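Local coordinates for protein 2-methyl-aconitate isomerase (Shewanella oneidensis, PDB 5K87) that catalyses the cis-trans isomerization of 2-methyl-aconitate by base-catalysed proton abstraction and rotation about the C2-C3 bond, a step in propionate breakdown through the 2-methylcitrate cycle, at residues K317-H320 / A321-T325; G238-L241 / Q242-N246. The protein carries 1 engineered substitution. All blocks are in the same frame, centred on the assembly; numbering follows the deposited sequence.

Interaction 1: residues K317-H320 / A321-T325; sequences KLHH and AMMGT. With MLI (malonate ion), chain D.
The imidazole of His-319 overlaps the thioether of Met-323, whose SD lies obliquely off the ring, 3.9 Å from its centroid. Bends at chi2 and chi3 fold the methionine chain back so that CG and SD of Met-323 both meet CD2 of His-319, SD at 3.4 Å. CG of His-319 stands anti to its backbone N (chi1 -168°), which turns the ring toward the following turn. There ND1 accepts the backbone N-H of Ala-321 at 2.9 Å, from a donor tilted 28° out of the ring plane, and the other ring nitrogen, NE2, donates to malonate O9 at 3.0 Å. With alanine in place of His-319, the Ala-321 N-H and malonate O9 would probably each lose a partner, and the Met-323 thioether would be freer to turn. CB of Ala-321 sits over the face of the His-320 ring in a CH-pi contact. In helix 324-334, Gly-324 N grips malonate O7 at 2.8 Å, while Thr-325 N makes a weak bond to O6. Since ND1 accepts a backbone N-H, the ring is probably the tautomer with its hydrogen on NE2, aimed at the anion, which suits a substrate-binding residue packed on Met-323, the probable proton donor/acceptor.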
loop_
_atom_site.group_PDB
_atom_site.type_symbol
_atom_site.label_atom_id
_atom_site.label_comp_id
_atom_site.label_asym_id
_atom_site.label_seq_id
_atom_site.Cartn_x
_atom_site.Cartn_y
_atom_site.Cartn_z
ATOM N N LYS A 317 -3.363 2.211 -14.967
ATOM C CA LYS A 317 -2.057 2.739 -14.593
ATOM C C LYS A 317 -0.964 1.880 -15.187
ATOM O O LYS A 317 -1.146 0.678 -15.339
ATOM C CB LYS A 317 -1.900 2.736 -13.070
ATOM C CG LYS A 317 -2.817 3.708 -12.340
ATOM C CD LYS A 317 -2.361 5.138 -12.539
ATOM C CE LYS A 317 -3.376 6.120 -11.964
ATOM N NZ LYS A 317 -3.562 5.917 -10.499
ATOM N N LEU A 318 0.173 2.483 -15.514
ATOM C CA LEU A 318 1.345 1.699 -15.870
ATOM C C LEU A 318 1.725 0.798 -14.697
ATOM O O LEU A 318 1.893 1.266 -13.569
ATOM C CB LEU A 318 2.522 2.608 -16.236
ATOM C CG LEU A 318 3.693 1.839 -16.845
ATOM C CD1 LEU A 318 3.371 1.474 -18.289
ATOM C CD2 LEU A 318 4.990 2.634 -16.767
ATOM N N HIS A 319 1.856 -0.490 -14.980
ATOM C CA HIS A 319 2.190 -1.486 -13.980
ATOM C C HIS A 319 3.650 -1.363 -13.558
ATOM O O HIS A 319 4.528 -1.087 -14.375
ATOM C CB HIS A 319 1.897 -2.873 -14.550
ATOM C CG HIS A 319 1.934 -3.972 -13.543
ATOM N ND1 HIS A 319 3.111 -4.595 -13.166
ATOM C CD2 HIS A 319 0.949 -4.593 -12.854
ATOM C CE1 HIS A 319 2.844 -5.532 -12.285
ATOM N NE2 HIS A 319 1.534 -5.551 -12.069
ATOM N N HIS A 320 3.911 -1.596 -12.273
ATOM C CA HIS A 320 5.237 -1.373 -11.709
ATOM C C HIS A 320 6.271 -2.382 -12.197
ATOM O O HIS A 320 7.477 -2.132 -12.126
ATOM C CB HIS A 320 5.168 -1.370 -10.178
ATOM C CG HIS A 320 4.967 -2.724 -9.569
ATOM N ND1 HIS A 320 5.952 -3.360 -8.847
ATOM C CD2 HIS A 320 3.898 -3.559 -9.565
ATOM C CE1 HIS A 320 5.498 -4.525 -8.420
ATOM N NE2 HIS A 320 4.257 -4.674 -8.846
ATOM N N ALA A 321 5.809 -3.528 -12.684
ATOM C CA ALA A 321 6.710 -4.577 -13.150
ATOM C C ALA A 321 6.054 -5.210 -14.376
ATOM O O ALA A 321 5.911 -4.545 -15.397
ATOM C CB ALA A 321 6.984 -5.585 -12.040
ATOM N N MET A 322 5.629 -6.465 -14.289
ATOM C CA MET A 322 4.765 -7.020 -15.330
ATOM C C MET A 322 3.767 -8.002 -14.725
ATOM O O MET A 322 4.124 -8.832 -13.873
ATOM C CB MET A 322 5.569 -7.694 -16.454
ATOM C CG MET A 322 4.720 -8.130 -17.647
ATOM S SD MET A 322 3.766 -6.788 -18.398
ATOM C CE MET A 322 5.093 -5.680 -18.861
ATOM N N MET A 323 2.510 -7.899 -15.144
ATOM C CA MET A 323 1.513 -8.885 -14.748
ATOM C C MET A 323 1.943 -10.259 -15.269
ATOM O O MET A 323 2.446 -10.384 -16.395
ATOM C CB MET A 323 0.140 -8.516 -15.313
ATOM C CG MET A 323 -0.387 -7.166 -14.864
ATOM S SD MET A 323 0.084 -5.805 -15.963
ATOM C CE MET A 323 -1.015 -6.065 -17.349
ATOM N N GLY A 324 1.757 -11.297 -14.464
ATOM C CA GLY A 324 2.135 -12.633 -14.885
ATOM C C GLY A 324 1.347 -13.105 -16.094
ATOM O O GLY A 324 1.886 -13.781 -16.989
ATOM N N THR A 325 0.065 -12.755 -16.136
ATOM C CA THR A 325 -0.752 -13.080 -17.305
ATOM C C THR A 325 -0.228 -12.404 -18.571
ATOM O O THR A 325 -0.151 -13.031 -19.643
ATOM C CB THR A 325 -2.197 -12.657 -17.100
ATOM O OG1 THR A 325 -2.210 -11.284 -16.704
ATOM C CG2 THR A 325 -2.867 -13.518 -16.029
HETATM C C1 MLI D . -1.420 -9.422 -12.075
HETATM C C2 MLI D . -0.849 -10.727 -12.600
HETATM C C3 MLI D . -0.453 -8.781 -11.108
HETATM O O6 MLI D . -1.455 -11.358 -13.509
HETATM O O7 MLI D . 0.225 -11.183 -12.118
HETATM O O8 MLI D . -0.740 -8.707 -9.878
HETATM O O9 MLI D . 0.647 -8.340 -11.532
HETATM O O HOH W 1 4.787 -2.391 -17.003
#

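Interaction 2: residues G238-L241 / Q242-N246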
loop_
_atom_site.group_PDB
_atom_site.type_symbol
_atom_site.label_atom_id
_atom_site.label_comp_id
_atom_site.label_asym_id
_atom_site.label_seq_id
_atom_site.Cartn_x
_atom_site.Cartn_y
_atom_site.Cartn_z
ATOM N N GLY A 238 9.807 2.864 -24.781
ATOM C CA GLY A 238 9.768 1.566 -24.132
ATOM C C GLY A 238 10.557 1.506 -22.837
ATOM O O GLY A 238 10.489 0.514 -22.117
ATOM N N THR A 239 11.302 2.566 -22.532
ATOM C CA THR A 239 12.090 2.604 -21.301
ATOM C C THR A 239 11.385 3.345 -20.165
ATOM O O THR A 239 11.954 3.529 -19.092
ATOM C CB THR A 239 13.472 3.259 -21.509
ATOM O OG1 THR A 239 13.299 4.640 -21.851
ATOM C CG2 THR A 239 14.261 2.538 -22.597
ATOM N N GLU A 240 10.154 3.776 -20.407
ATOM C CA GLU A 240 9.424 4.597 -19.449
ATOM C C GLU A 240 9.236 3.905 -18.105
ATOM O O GLU A 240 9.074 2.677 -18.024
ATOM C CB GLU A 240 8.061 4.997 -20.012
ATOM C CG GLU A 240 8.116 6.058 -21.109
ATOM C CD GLU A 240 8.618 5.535 -22.444
ATOM O OE1 GLU A 240 8.566 4.310 -22.685
ATOM O OE2 GLU A 240 9.057 6.368 -23.270
ATOM N N LEU A 241 9.260 4.710 -17.052
ATOM C CA LEU A 241 8.951 4.257 -15.698
ATOM C C LEU A 241 7.591 4.810 -15.276
ATOM O O LEU A 241 7.009 5.630 -15.981
ATOM C CB LEU A 241 10.045 4.704 -14.735
ATOM C CG LEU A 241 11.439 4.175 -15.076
ATOM C CD1 LEU A 241 12.449 4.629 -14.031
ATOM C CD2 LEU A 241 11.415 2.658 -15.193
ATOM N N GLN A 242 7.081 4.370 -14.129
ATOM C CA GLN A 242 5.741 4.779 -13.722
ATOM C C GLN A 242 5.569 6.293 -13.683
ATOM O O GLN A 242 4.532 6.802 -14.101
ATOM C CB GLN A 242 5.363 4.182 -12.376
ATOM C CG GLN A 242 5.047 2.710 -12.439
ATOM C CD GLN A 242 4.518 2.221 -11.126
ATOM O OE1 GLN A 242 5.118 2.471 -10.079
ATOM N NE2 GLN A 242 3.367 1.572 -11.155
ATOM N N ASP A 243 6.582 7.011 -13.207
ATOM C CA ASP A 243 6.467 8.467 -13.069
ATOM C C ASP A 243 6.378 9.197 -14.410
ATOM O O ASP A 243 5.987 10.365 -14.456
ATOM C CB ASP A 243 7.611 9.041 -12.230
ATOM C CG ASP A 243 7.541 8.612 -10.775
ATOM O OD1 ASP A 243 6.434 8.276 -10.302
ATOM O OD2 ASP A 243 8.596 8.614 -10.103
ATOM N N ASP A 244 6.731 8.516 -15.495
ATOM C CA ASP A 244 6.627 9.102 -16.826
ATOM C C ASP A 244 5.201 9.070 -17.350
ATOM O O ASP A 244 4.863 9.805 -18.284
ATOM C CB ASP A 244 7.535 8.369 -17.807
ATOM C CG ASP A 244 8.996 8.518 -17.468
ATOM O OD1 ASP A 244 9.422 9.640 -17.111
ATOM O OD2 ASP A 244 9.726 7.512 -17.557
ATOM N N ILE A 245 4.363 8.216 -16.769
ATOM C CA ILE A 245 3.018 7.992 -17.302
ATOM C C ILE A 245 1.904 8.203 -16.278
ATOM O O ILE A 245 0.852 8.759 -16.605
ATOM C CB ILE A 245 2.914 6.592 -17.978
ATOM C CG1 ILE A 245 3.732 6.601 -19.279
ATOM C CG2 ILE A 245 1.468 6.204 -18.257
ATOM C CD1 ILE A 245 3.843 5.261 -19.982
ATOM N N ASN A 246 2.134 7.794 -15.036
ATOM C CA ASN A 246 1.030 7.700 -14.087
ATOM C C ASN A 246 0.534 9.019 -13.509
ATOM O O ASN A 246 -0.528 9.056 -12.899
ATOM C CB ASN A 246 1.315 6.660 -13.011
ATOM C CG ASN A 246 1.227 5.256 -13.554
ATOM O OD1 ASN A 246 0.738 5.051 -14.664
ATOM N ND2 ASN A 246 1.696 4.280 -12.780
#
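A chi1 of -65° sets CG of Asp-244 anti to its own carbonyl carbon and beside its backbone N, which swings the carboxylate back toward the residues leading into the short helix. OD2 there accepts the backbone N-H of Leu-241 at 2.9 Å in a nearly straight bond (172°), met on the anti side and somewhat out of the carboxylate plane. The return bond runs between the same two residues: Asp-244 N donates to Leu-241 O at 2.9 Å, approaching from above the carbonyl plane. Leu-241 thus has both its N-H and its C=O engaged by one residue three positions later, which fixes the start of the turn.

OD2 of Asp-244 also lies 3.5 Å from CA of Glu-240, and the two acidic side chains cross at about a right angle. They touch through their aliphatic parts, CB and CG of Glu-240 against CB of Asp-244. A bend at chi2 (74°) curls the glutamate back along the chain, where OE1 takes the N-H of Gly-238 on its syn lone pair at 2.8 Å and OE2 is hydrogen-bonded to Thr-237 N. This leaves OE2 of Glu-240 5.9 Å from OD2 of Asp-244, a spacing that probably eases repulsion between the two carboxylates. On the buried side, CD1 of Ile-245 packs against CB of Glu-240, and both side chains rest on Phe-286 of strand 283-288.

Further along, Gln-242 O accepts from both Ile-245 N and Asn-246 N. The Gln-242 amide reaches across to residues 317-320: NE2 donates to Leu-318 O, and OE1 is hydrogen-bonded to Lys-61 of the second subunit. The Asp-244 carboxylate on the Leu-241 N-H resembles the side-chain half of a capping box; leucine has no polar side chain to return the bond, and its C=O takes the Asp-244 N-H instead, where the loosely bonded helix of about 242-245 begins.

Overall arrangement
Interaction 2 comes first along the chain, in the loop after strand 225-230 and in the short helix 242-245 that follows it; interaction 1 comes later, between strand 317-318 and helix 324-334. Their centres lie 12 Å apart, and they touch directly: Asn-246 OD1 and Gln-242 NE2 probably hydrogen-bond the N and O of Leu-318. Strands 283-288 and 308-314 contribute neighbours to both. The centre of interaction 1, which is buried and forms part of the substrate site, lies about 7 Å from the centre of the chain, that of interaction 2 about 19 Å from it. Residues 242-246 are therefore hydrogen-bonded to the backbone immediately before the substrate-binding His-319, a second-shell position.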